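Long-range contacts in nucleotidyl transferase (Methanothermobacter thermautotrophicus, PDB 6PLJ), which probably transfers nucleotidyl groups from nucleoside triphosphates and may serve in building the pseudomurein cell wall of this archaeon: residues 28-33 with 112-117; 142-147 with 173-178; 166-171 with 195-200. One frame throughout, in Å; residues are numbered along the deposited sequence.

Contact 1. Residues 28-33 with 112-117; sequences VVAAAG and ASLLRG. With EDO (1,2-ethanediol), chain F.
V28 meets G117 over a face of the flat G117 carbonyl group: methyl CG2 stands almost straight above it, 3.6 Å from G117 C. No aromatic ring or other flat side chain takes part, and apart from A32 CB against the S113 hydroxyl, the remaining contacts between the segments are apolar. The other branch of V28, CG1, anti to the backbone N (chi1 170°), is directed at the helix and meets G117 CA at 3.7 Å. A beta carbon on G117 would fall 2.2 Å from V28 CG1, which explains the glycine where helix 110-120 approaches strand 25-31. L114 reaches across with one branch alone: its CD2 touches A30 CB at 3.9 Å and V28 CG1 at a similar distance. A methyl suits A30, since L114 CD2 lies against it; a bound 1,2-ethanediol packs there too.

Toward A32, in the loop, the contact turns polar. A32 CB lies 3.8 Å from S113 OG, whose hydrogen-bond partner is N103 ND2. The diol, probably from the crystallisation liquor, accepts a bent bond from A32 N at its O1 (2.9 Å, 138° at the hydrogen) and gives a weak one from O2 to A30 O.

Helix packed antiparallel-fashion on a strand, with 140° between their directions, is the Rossmann-like layout of MobA-like transferases; in relatives the loop after this strand helps bind the nucleotide, and it probably does so here. With no hydrogen bond between them, apolar packing and close fit join these two segments, while A30 O of the strand and A32 N of the loop face a site that here holds a small polar molecule.

Contact 2. Residues 142-147 with 173-178; sequences RRIAEH and PLAAGA
I144 sets its two branches against P173 and the L174-A175 peptide by its torsions. CG2 stands opposite the backbone N across the CA-CB bond, while CG1 takes the place beside that nitrogen (chi1 -69°), and an extended chi2 of 171° carries CD1 onward. The side chain therefore forks. CD1 meets P173 CG at 3.7 Å, the isoleucine chain and the proline ring crossing at about a right angle; CG2 settles over the face of the peptide joining L174 to A175, 3.7 Å from A175 N. A beta-branched residue suits this place because one branch covers backbone while the other covers a neighbouring side chain. P173, preceded by a cis peptide bond, presents a compact apolar ring just before the strand begins.

One helical position further, the fit depends on smallness. A175 CB points at the helix and sits 3.8 Å from I144 O and 3.9 Å from A145 CA; at this point only the A175 methyl separates the strand from those two backbone atoms. A145 turns its own methyl away, letting the helix come close: the axes approach to 7.1 Å and run within 23° of parallel.

Polar atoms at this otherwise apolar interface are met from the next strand, where S154 OG bonds to I144 O and, weakly, to A175 O. Strand 174-177 runs antiparallel to both its neighbours, 125-130 and 152-157, the reversed strand expected in a nucleotide-diphospho-sugar transferase-like fold. Helix 138-147 lies over this part of the sheet, I144 reaching L127, L156 and V209 of strands 125-130, 152-157 and 205-210, and H147 stacking its ring on Y207.

Contact 3. Residues 166-171 with 195-200; sequences NARGIG and LLWMML
A167 plants its single methyl squarely on the five-membered ring of W197: CB is 3.8 Å from the ring centroid and 11° off the normal, a CH-pi contact. The loop that offers it is an Asx turn running into a type II beta turn, A167 to I170, laid against helix 192-201 of this MobA-like transferase fold. A small residue fits at A167, for the main chain itself lies close to the indole, with A167 N 3.4 Å from CH2 of W197, over the same face. Replacing W197 with a serine would probably leave the A167 methyl and the adjoining peptide without their platform, and the loop less firmly seated on the helix.

L200 and L196 hold the loop on either side in sequence from W197. L200 CD1 packs on the backbone, 3.4 Å from N166 C, and L196 CD1 reaches G171 CA at 3.8 Å. G169 has a positive phi of 68°, natural for glycine in the third position of a type II turn. Outside the two segments, N193 ND2 bonds to both A167 O and I170 O. N166 curls back because CG lies between the backbone N and the carbonyl carbon (chi1 70°), and its OD1 receives R168 N in the carbonyl plane, on a lone pair, at 3.0 Å.

In the fold
From the N terminus, contact 1 comes first: it brings helix 110-120 back onto strand 25-31, closing a loop of 78 residues, and is complete before the others open. Contacts 2 and 3 cross, since 166-171 lies between 142-147 and 173-178, and 195-200 follows both. Contact 2 seats helix 138-147 on strand 174-177; contact 3 ties the loop before that strand to helix 192-201. They touch where L174 CD2 meets L196 CD2 at 4.1 Å, so the strand packs against both helices. Contacts 1 and 2 reach the same mixed sheet, their centres 16 Å apart, with strand 125-130 standing between strands 25-31 and 174-177.

Contact 1. Residues 28-33 with 112-117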
ATOM      1  N   VAL A  28      -5.751   3.770   3.884  1.00  8.37           N
ATOM      2  CA  VAL A  28      -4.859   3.290   4.923  1.00  8.48           C
ATOM      3  C   VAL A  28      -3.563   2.938   4.210  1.00  8.52           C
ATOM      4  O   VAL A  28      -3.551   2.053   3.330  1.00  8.38           O
ATOM      5  CB  VAL A  28      -5.441   2.075   5.658  1.00  8.51           C
ATOM      6  CG1 VAL A  28      -4.389   1.444   6.570  1.00  8.79           C
ATOM      7  CG2 VAL A  28      -6.679   2.484   6.449  1.00  8.55           C
ATOM      8  N   VAL A  29      -2.495   3.638   4.560  1.00  8.58           N
ATOM      9  CA  VAL A  29      -1.174   3.382   4.002  1.00  8.72           C
ATOM     10  C   VAL A  29      -0.365   2.638   5.049  1.00  9.23           C
ATOM     11  O   VAL A  29      -0.139   3.145   6.158  1.00  9.03           O
ATOM     12  CB  VAL A  29      -0.470   4.689   3.590  1.00  8.92           C
ATOM     13  CG1 VAL A  29       0.929   4.404   3.047  1.00  8.86           C
ATOM     14  CG2 VAL A  29      -1.323   5.440   2.566  1.00  9.14           C
ATOM     15  N   ALA A  30       0.057   1.428   4.702  1.00  9.72           N
ATOM     16  CA  ALA A  30       0.890   0.631   5.594  1.00 10.15           C
ATOM     17  C   ALA A  30       2.340   1.060   5.408  1.00 10.57           C
ATOM     18  O   ALA A  30       2.921   0.836   4.349  1.00 11.27           O
ATOM     19  CB  ALA A  30       0.714  -0.841   5.304  1.00 10.74           C
ATOM     20  N   ALA A  31       2.905   1.685   6.434  1.00 10.45           N
ATOM     21  CA  ALA A  31       4.233   2.282   6.353  1.00 10.69           C
ATOM     22  C   ALA A  31       5.049   1.887   7.584  1.00 10.87           C
ATOM     23  O   ALA A  31       5.855   2.676   8.072  1.00 12.75           O
ATOM     24  CB  ALA A  31       4.116   3.789   6.217  1.00 10.89           C
ATOM     25  N   ALA A  32       4.815   0.679   8.075  1.00 11.10           N
ATOM     26  CA  ALA A  32       5.309   0.261   9.401  1.00 11.06           C
ATOM     27  C   ALA A  32       6.327  -0.862   9.403  1.00 10.87           C
ATOM     28  O   ALA A  32       6.861  -1.174  10.462  1.00 10.83           O
ATOM     29  CB  ALA A  32       4.142  -0.140  10.283  1.00 11.33           C
ATOM     30  N   GLY A  33       6.577  -1.495   8.260  1.00 10.84           N
ATOM     31  CA  GLY A  33       7.374  -2.696   8.230  1.00 10.90           C
ATOM     32  C   GLY A  33       8.865  -2.463   8.082  1.00 10.93           C
ATOM     33  O   GLY A  33       9.315  -1.376   7.697  1.00 10.73           O
ATOM     34  N   ALA A 112      -1.869  -6.977  10.139  1.00 13.12           N
ATOM     35  CA  ALA A 112      -2.122  -6.316  11.415  1.00 12.73           C
ATOM     36  C   ALA A 112      -1.956  -4.805  11.326  1.00 11.94           C
ATOM     37  O   ALA A 112      -2.673  -4.068  12.001  1.00 12.27           O
ATOM     38  CB  ALA A 112      -1.200  -6.870  12.494  1.00 13.06           C
ATOM     39  N   SER A 113      -0.975  -4.346  10.547  1.00 11.80           N
ATOM     40  CA  SER A 113      -0.795  -2.912  10.298  1.00 11.48           C
ATOM     41  C   SER A 113      -2.005  -2.364   9.583  1.00 10.79           C
ATOM     42  O   SER A 113      -2.527  -1.331   9.966  1.00 10.86           O
ATOM     43  CB  SER A 113       0.445  -2.616   9.452  1.00 12.47           C
ATOM     44  OG  SER A 113       1.587  -2.940  10.183  1.00 13.78           O
ATOM     45  N   LEU A 114      -2.451  -3.059   8.546  1.00 10.96           N
ATOM     46  CA  LEU A 114      -3.667  -2.629   7.860  1.00 10.78           C
ATOM     47  C   LEU A 114      -4.841  -2.603   8.823  1.00 10.88           C
ATOM     48  O   LEU A 114      -5.616  -1.654   8.806  1.00 11.27           O
ATOM     49  CB  LEU A 114      -3.984  -3.479   6.640  1.00 11.06           C
ATOM     50  CG  LEU A 114      -3.012  -3.329   5.485  1.00 11.28           C
ATOM     51  CD1 LEU A 114      -3.402  -4.302   4.389  1.00 11.83           C
ATOM     52  CD2 LEU A 114      -3.006  -1.908   4.951  1.00 11.34           C
ATOM     53  N   LEU A 115      -4.955  -3.607   9.678  1.00 10.81           N
ATOM     54  CA  LEU A 115      -6.062  -3.634  10.632  1.00 11.47           C
ATOM     55  C   LEU A 115      -6.027  -2.443  11.585  1.00 11.07           C
ATOM     56  O   LEU A 115      -7.055  -1.830  11.869  1.00 10.95           O
ATOM     57  CB  LEU A 115      -6.037  -4.929  11.438  1.00 12.47           C
ATOM     58  CG  LEU A 115      -7.127  -5.095  12.482  1.00 13.66           C
ATOM     59  CD1 LEU A 115      -8.515  -5.027  11.862  1.00 14.64           C
ATOM     60  CD2 LEU A 115      -6.920  -6.440  13.172  1.00 14.32           C
ATOM     61  N   ARG A 116      -4.844  -2.114  12.056  1.00 11.12           N
ATOM     62  CA  ARG A 116      -4.715  -0.941  12.951  1.00 11.93           C
ATOM     63  C   ARG A 116      -5.199   0.326  12.224  1.00 11.13           C
ATOM     64  O   ARG A 116      -5.769   1.141  12.826  1.00 11.22           O
ATOM     65  CB  ARG A 116      -3.253  -0.784  13.370  1.00 13.91           C
ATOM     66  CG  ARG A 116      -3.026   0.435  14.235  1.00 15.97           C
ATOM     67  CD  ARG A 116      -3.534   0.224  15.637  1.00 18.70           C
ATOM     68  NE  ARG A 116      -2.764   0.982  16.614  0.70 21.29           N
ATOM     69  CZ  ARG A 116      -3.046   2.182  17.099  0.70 23.02           C
ATOM     70  NH1 ARG A 116      -4.135   2.833  16.744  0.70 24.22           N
ATOM     71  NH2 ARG A 116      -2.224   2.728  17.977  0.70 25.46           N
ATOM     72  N   GLY A 117      -4.833   0.465  10.967  1.00 10.62           N
ATOM     73  CA  GLY A 117      -5.261   1.596  10.151  1.00 10.62           C
ATOM     74  C   GLY A 117      -6.756   1.619   9.916  1.00 10.64           C
ATOM     75  O   GLY A 117      -7.406   2.678  10.024  1.00 10.27           O
TER
HETATM   76  C1  EDO F 305       3.471  -2.162   6.661  1.00 20.00           C
HETATM   77  O1  EDO F 305       3.161  -1.681   7.819  1.00 20.00           O
HETATM   78  C2  EDO F 305       4.367  -1.380   5.923  1.00 20.00           C
HETATM   79  O2  EDO F 305       4.272  -1.885   4.633  1.00 20.00           O

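Contact 2. Residues 142-147 with 173-178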
ATOM      1  N   ARG A 142      -7.674   5.702  -7.800  1.00 13.45           N
ATOM      2  CA  ARG A 142      -9.062   6.132  -7.893  1.00 15.02           C
ATOM      3  C   ARG A 142      -9.940   5.043  -8.513  1.00 14.87           C
ATOM      4  O   ARG A 142     -11.010   4.752  -7.986  1.00 14.93           O
ATOM      5  CB  ARG A 142      -9.157   7.433  -8.694  1.00 16.21           C
ATOM      6  CG  ARG A 142     -10.538   8.058  -8.727  1.00 18.28           C
ATOM      7  CD  ARG A 142     -10.522   9.259  -9.647  1.00 19.51           C
ATOM      8  NE  ARG A 142      -9.707  10.362  -9.126  1.00 21.44           N
ATOM      9  CZ  ARG A 142     -10.128  11.309  -8.279  1.00 21.93           C
ATOM     10  NH1 ARG A 142     -11.375  11.311  -7.804  1.00 23.96           N
ATOM     11  NH2 ARG A 142      -9.275  12.259  -7.880  1.00 24.35           N
ATOM     12  N   ARG A 143      -9.477   4.432  -9.609  1.00 15.78           N
ATOM     13  CA  ARG A 143     -10.196   3.332 -10.265  1.00 16.69           C
ATOM     14  C   ARG A 143     -10.390   2.147  -9.324  1.00 16.30           C
ATOM     15  O   ARG A 143     -11.466   1.544  -9.281  1.00 16.74           O
ATOM     16  CB  ARG A 143      -9.479   2.871 -11.528  1.00 18.98           C
ATOM     17  CG  ARG A 143      -9.718   3.752 -12.742  1.00 22.23           C
ATOM     18  CD  ARG A 143      -9.231   3.092 -14.029  1.00 24.28           C
ATOM     19  NE  ARG A 143      -7.794   3.286 -14.214  1.00 27.99           N
ATOM     20  CZ  ARG A 143      -7.225   4.409 -14.666  1.00 30.44           C
ATOM     21  NH1 ARG A 143      -5.896   4.478 -14.778  1.00 32.24           N
ATOM     22  NH2 ARG A 143      -7.962   5.474 -15.001  1.00 31.41           N
ATOM     23  N   ILE A 144      -9.348   1.821  -8.561  1.00 14.42           N
ATOM     24  CA  ILE A 144      -9.429   0.738  -7.585  1.00 14.15           C
ATOM     25  C   ILE A 144     -10.496   1.059  -6.534  1.00 14.95           C
ATOM     26  O   ILE A 144     -11.363   0.236  -6.261  1.00 15.30           O
ATOM     27  CB  ILE A 144      -8.044   0.433  -6.957  1.00 13.36           C
ATOM     28  CG1 ILE A 144      -7.163  -0.202  -8.043  1.00 13.47           C
ATOM     29  CG2 ILE A 144      -8.156  -0.515  -5.754  1.00 13.25           C
ATOM     30  CD1 ILE A 144      -5.710  -0.366  -7.666  1.00 13.55           C
ATOM     31  N   ALA A 145     -10.464   2.266  -5.992  1.00 14.94           N
ATOM     32  CA  ALA A 145     -11.434   2.651  -4.964  1.00 15.74           C
ATOM     33  C   ALA A 145     -12.865   2.596  -5.490  1.00 17.60           C
ATOM     34  O   ALA A 145     -13.784   2.155  -4.769  1.00 17.22           O
ATOM     35  CB  ALA A 145     -11.098   4.032  -4.411  1.00 15.87           C
ATOM     36  N   GLU A 146     -13.044   3.009  -6.743  1.00 18.90           N
ATOM     37  CA  GLU A 146     -14.373   3.073  -7.375  1.00 20.88           C
ATOM     38  C   GLU A 146     -15.035   1.716  -7.583  1.00 21.33           C
ATOM     39  O   GLU A 146     -16.263   1.638  -7.627  1.00 22.61           O
ATOM     40  CB  GLU A 146     -14.281   3.768  -8.735  1.00 22.25           C
ATOM     41  CG  GLU A 146     -14.056   5.271  -8.673  1.00 24.93           C
ATOM     42  CD  GLU A 146     -13.683   5.855 -10.030  1.00 26.81           C
ATOM     43  OE1 GLU A 146     -13.366   5.079 -10.963  1.00 29.70           O
ATOM     44  OE2 GLU A 146     -13.709   7.094 -10.168  1.00 28.94           O
ATOM     45  N   HIS A 147     -14.228   0.662  -7.736  1.00 20.57           N
ATOM     46  CA  HIS A 147     -14.726  -0.692  -7.982  1.00 20.95           C
ATOM     47  C   HIS A 147     -15.021  -1.501  -6.721  1.00 19.67           C
ATOM     48  O   HIS A 147     -15.561  -2.607  -6.807  1.00 20.86           O
ATOM     49  CB  HIS A 147     -13.744  -1.477  -8.860  1.00 22.58           C
ATOM     50  CG  HIS A 147     -13.897  -1.212 -10.323  1.00 24.78           C
ATOM     51  ND1 HIS A 147     -14.865  -1.829 -11.090  1.00 25.64           N
ATOM     52  CD2 HIS A 147     -13.206  -0.405 -11.161  1.00 25.31           C
ATOM     53  CE1 HIS A 147     -14.760  -1.411 -12.339  1.00 26.07           C
ATOM     54  NE2 HIS A 147     -13.763  -0.548 -12.410  1.00 26.92           N
ATOM     55  N   PRO A 173      -2.070  -2.111  -4.364  1.00 11.04           N
ATOM     56  CA  PRO A 173      -3.144  -1.599  -3.500  1.00 10.77           C
ATOM     57  C   PRO A 173      -4.453  -2.347  -3.757  1.00  9.98           C
ATOM     58  O   PRO A 173      -4.635  -2.965  -4.808  1.00  9.76           O
ATOM     59  CB  PRO A 173      -3.271  -0.153  -3.940  1.00 10.64           C
ATOM     60  CG  PRO A 173      -2.847  -0.169  -5.354  1.00 10.93           C
ATOM     61  CD  PRO A 173      -1.733  -1.143  -5.421  1.00 10.98           C
ATOM     62  N   LEU A 174      -5.356  -2.281  -2.792  1.00  9.27           N
ATOM     63  CA  LEU A 174      -6.678  -2.876  -2.937  1.00  9.55           C
ATOM     64  C   LEU A 174      -7.661  -1.964  -2.248  1.00  9.68           C
ATOM     65  O   LEU A 174      -7.272  -1.090  -1.461  1.00  9.64           O
ATOM     66  CB  LEU A 174      -6.727  -4.304  -2.352  1.00  9.53           C
ATOM     67  CG  LEU A 174      -6.439  -4.471  -0.857  1.00  9.93           C
ATOM     68  CD1 LEU A 174      -7.635  -4.102   0.020  1.00 10.31           C
ATOM     69  CD2 LEU A 174      -5.976  -5.886  -0.535  1.00 10.38           C
ATOM     70  N   ALA A 175      -8.935  -2.151  -2.542  1.00  9.57           N
ATOM     71  CA  ALA A 175      -9.978  -1.434  -1.813  1.00  9.71           C
ATOM     72  C   ALA A 175     -11.081  -2.416  -1.488  1.00 10.03           C
ATOM     73  O   ALA A 175     -11.358  -3.336  -2.255  1.00 10.25           O
ATOM     74  CB  ALA A 175     -10.503  -0.260  -2.604  1.00  9.82           C
ATOM     75  N   ALA A 176     -11.717  -2.212  -0.344  1.00  9.71           N
ATOM     76  CA  ALA A 176     -12.774  -3.104   0.090  1.00  9.99           C
ATOM     77  C   ALA A 176     -13.635  -2.410   1.114  1.00 10.33           C
ATOM     78  O   ALA A 176     -13.224  -1.436   1.731  1.00 10.11           O
ATOM     79  CB  ALA A 176     -12.186  -4.372   0.697  1.00 10.18           C
ATOM     80  N   GLY A 177     -14.818  -2.970   1.333  1.00 10.44           N
ATOM     81  CA  GLY A 177     -15.643  -2.550   2.461  1.00 10.63           C
ATOM     82  C   GLY A 177     -14.916  -2.703   3.780  1.00 10.60           C
ATOM     83  O   GLY A 177     -14.207  -3.683   4.009  1.00 10.40           O
ATOM     84  N   ALA A 178     -15.077  -1.712   4.658  1.00 10.58           N
ATOM     85  CA  ALA A 178     -14.441  -1.739   5.964  1.00 10.90           C
ATOM     86  C   ALA A 178     -14.906  -2.949   6.785  1.00 10.67           C
ATOM     87  O   ALA A 178     -14.085  -3.595   7.416  1.00  9.92           O
ATOM     88  CB  ALA A 178     -14.691  -0.441   6.727  1.00 11.31           C
TER

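Contact 3. Residues 166-171 with 195-200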
ATOM      1  N   ASN A 166      -8.109 -15.922  -9.201  1.00 20.17           N
ATOM      2  CA  ASN A 166      -6.828 -16.250  -8.618  1.00 18.86           C
ATOM      3  C   ASN A 166      -6.206 -14.966  -8.065  1.00 17.46           C
ATOM      4  O   ASN A 166      -6.646 -13.864  -8.404  1.00 17.85           O
ATOM      5  CB  ASN A 166      -5.911 -16.810  -9.705  1.00 18.91           C
ATOM      6  CG  ASN A 166      -5.489 -15.748 -10.699  1.00 18.61           C
ATOM      7  OD1 ASN A 166      -4.435 -15.124 -10.535  1.00 17.68           O
ATOM      8  ND2 ASN A 166      -6.320 -15.497 -11.705  1.00 19.46           N
ATOM      9  N   ALA A 167      -5.194 -15.131  -7.235  1.00 16.89           N
ATOM     10  CA  ALA A 167      -4.404 -14.018  -6.707  1.00 16.54           C
ATOM     11  C   ALA A 167      -2.920 -14.164  -7.028  1.00 16.01           C
ATOM     12  O   ALA A 167      -2.047 -13.770  -6.247  1.00 15.49           O
ATOM     13  CB  ALA A 167      -4.632 -13.890  -5.213  1.00 17.02           C
ATOM     14  N   ARG A 168      -2.622 -14.674  -8.221  1.00 16.11           N
ATOM     15  CA  ARG A 168      -1.240 -14.735  -8.663  1.00 15.32           C
ATOM     16  C   ARG A 168      -0.669 -13.333  -8.885  1.00 14.34           C
ATOM     17  O   ARG A 168      -1.225 -12.554  -9.633  1.00 13.99           O
ATOM     18  CB  ARG A 168      -1.127 -15.537  -9.952  1.00 16.00           C
ATOM     19  CG  ARG A 168      -1.381 -17.010  -9.723  1.00 16.52           C
ATOM     20  CD  ARG A 168      -1.127 -17.822 -10.980  1.00 17.02           C
ATOM     21  NE  ARG A 168      -2.009 -17.453 -12.077  1.00 18.15           N
ATOM     22  CZ  ARG A 168      -3.246 -17.921 -12.277  1.00 19.99           C
ATOM     23  NH1 ARG A 168      -3.785 -18.824 -11.466  1.00 21.46           N
ATOM     24  NH2 ARG A 168      -3.939 -17.493 -13.320  1.00 22.48           N
ATOM     25  N   GLY A 169       0.454 -13.040  -8.232  1.00 14.61           N
ATOM     26  CA  GLY A 169       1.217 -11.837  -8.506  1.00 14.05           C
ATOM     27  C   GLY A 169       0.533 -10.548  -8.097  1.00 13.85           C
ATOM     28  O   GLY A 169       0.878  -9.479  -8.618  1.00 13.47           O
ATOM     29  N   ILE A 170      -0.447 -10.643  -7.200  1.00 13.41           N
ATOM     30  CA  ILE A 170      -1.141  -9.445  -6.726  1.00 13.15           C
ATOM     31  C   ILE A 170      -1.134  -9.330  -5.203  1.00 12.97           C
ATOM     32  O   ILE A 170      -0.845 -10.287  -4.485  1.00 13.07           O
ATOM     33  CB  ILE A 170      -2.576  -9.334  -7.278  1.00 13.73           C
ATOM     34  CG1 ILE A 170      -3.464 -10.482  -6.787  1.00 14.00           C
ATOM     35  CG2 ILE A 170      -2.543  -9.244  -8.797  1.00 13.58           C
ATOM     36  CD1 ILE A 170      -4.891 -10.401  -7.287  1.00 14.61           C
ATOM     37  N   GLY A 171      -1.441  -8.133  -4.718  1.00 12.76           N
ATOM     38  CA  GLY A 171      -1.440  -7.898  -3.290  1.00 12.85           C
ATOM     39  C   GLY A 171      -2.003  -6.564  -2.934  1.00 13.57           C
ATOM     40  O   GLY A 171      -3.070  -6.488  -2.324  1.00 14.67           O
ATOM     41  N   LEU A 195      -4.403 -13.967   2.306  1.00 20.02           N
ATOM     42  CA  LEU A 195      -5.780 -13.515   2.546  1.00 19.10           C
ATOM     43  C   LEU A 195      -6.624 -13.384   1.290  1.00 18.02           C
ATOM     44  O   LEU A 195      -7.820 -13.624   1.329  1.00 18.44           O
ATOM     45  CB  LEU A 195      -5.828 -12.161   3.292  1.00 20.02           C
ATOM     46  CG  LEU A 195      -5.706 -12.142   4.801  1.00 20.89           C
ATOM     47  CD1 LEU A 195      -5.915 -10.712   5.293  1.00 20.50           C
ATOM     48  CD2 LEU A 195      -6.701 -13.091   5.469  1.00 20.47           C
ATOM     49  N   LEU A 196      -6.023 -12.950   0.181  1.00 16.50           N
ATOM     50  CA  LEU A 196      -6.769 -12.814  -1.057  1.00 16.56           C
ATOM     51  C   LEU A 196      -7.216 -14.196  -1.584  1.00 17.39           C
ATOM     52  O   LEU A 196      -8.341 -14.356  -2.054  1.00 17.51           O
ATOM     53  CB  LEU A 196      -5.935 -12.077  -2.101  1.00 16.32           C
ATOM     54  CG  LEU A 196      -5.564 -10.637  -1.747  1.00 15.90           C
ATOM     55  CD1 LEU A 196      -4.498 -10.122  -2.700  1.00 16.12           C
ATOM     56  CD2 LEU A 196      -6.791  -9.746  -1.780  1.00 15.55           C
ATOM     57  N   TRP A 197      -6.323 -15.171  -1.476  1.00 18.86           N
ATOM     58  CA  TRP A 197      -6.650 -16.562  -1.820  1.00 19.88           C
ATOM     59  C   TRP A 197      -7.761 -17.115  -0.919  1.00 21.19           C
ATOM     60  O   TRP A 197      -8.644 -17.814  -1.398  1.00 22.16           O
ATOM     61  CB  TRP A 197      -5.414 -17.449  -1.716  1.00 19.72           C
ATOM     62  CG  TRP A 197      -4.426 -17.279  -2.826  1.00 19.37           C
ATOM     63  CD1 TRP A 197      -3.197 -16.695  -2.746  1.00 19.87           C
ATOM     64  CD2 TRP A 197      -4.561 -17.748  -4.173  1.00 19.77           C
ATOM     65  NE1 TRP A 197      -2.563 -16.755  -3.959  1.00 19.48           N
ATOM     66  CE2 TRP A 197      -3.372 -17.400  -4.854  1.00 19.70           C
ATOM     67  CE3 TRP A 197      -5.568 -18.425  -4.872  1.00 20.07           C
ATOM     68  CZ2 TRP A 197      -3.156 -17.717  -6.201  1.00 19.52           C
ATOM     69  CZ3 TRP A 197      -5.360 -18.730  -6.221  1.00 20.39           C
ATOM     70  CH2 TRP A 197      -4.163 -18.370  -6.866  1.00 19.82           C
ATOM     71  N   MET A 198      -7.699 -16.792   0.373  0.50 22.76           N
ATOM     72  CA  MET A 198      -8.768 -17.129   1.326  0.50 24.16           C
ATOM     73  C   MET A 198     -10.108 -16.547   0.899  0.50 23.61           C
ATOM     74  O   MET A 198     -11.114 -17.254   0.857  0.50 24.43           O
ATOM     75  CB  MET A 198      -8.431 -16.597   2.716  0.50 26.29           C
ATOM     76  CG  MET A 198      -7.607 -17.521   3.587  0.50 28.14           C
ATOM     77  SD  MET A 198      -7.759 -17.015   5.309  0.50 32.02           S
ATOM     78  CE  MET A 198      -9.515 -16.664   5.380  0.50 31.16           C
ATOM     79  N   MET A 199     -10.111 -15.250   0.585  1.00 21.95           N
ATOM     80  CA  MET A 199     -11.299 -14.568   0.083  1.00 21.64           C
ATOM     81  C   MET A 199     -11.904 -15.232  -1.155  1.00 22.92           C
ATOM     82  O   MET A 199     -13.118 -15.435  -1.228  1.00 22.18           O
ATOM     83  CB  MET A 199     -10.983 -13.102  -0.258  1.00 21.47           C
ATOM     84  CG  MET A 199     -10.778 -12.213   0.946  1.00 20.71           C
ATOM     85  SD  MET A 199     -10.234 -10.564   0.424  1.00 19.76           S
ATOM     86  CE  MET A 199      -9.815  -9.911   2.036  1.00 20.24           C
ATOM     87  N   LEU A 200     -11.056 -15.559  -2.128  1.00 22.34           N
ATOM     88  CA  LEU A 200     -11.523 -16.247  -3.331  1.00 23.02           C
ATOM     89  C   LEU A 200     -12.146 -17.615  -3.007  1.00 23.64           C
ATOM     90  O   LEU A 200     -13.207 -17.941  -3.548  1.00 24.56           O
ATOM     91  CB  LEU A 200     -10.379 -16.405  -4.335  1.00 22.90           C
ATOM     92  CG  LEU A 200      -9.940 -15.098  -5.009  1.00 21.97           C
ATOM     93  CD1 LEU A 200      -8.601 -15.310  -5.708  1.00 22.42           C
ATOM     94  CD2 LEU A 200     -10.977 -14.588  -5.992  1.00 22.12           C
TER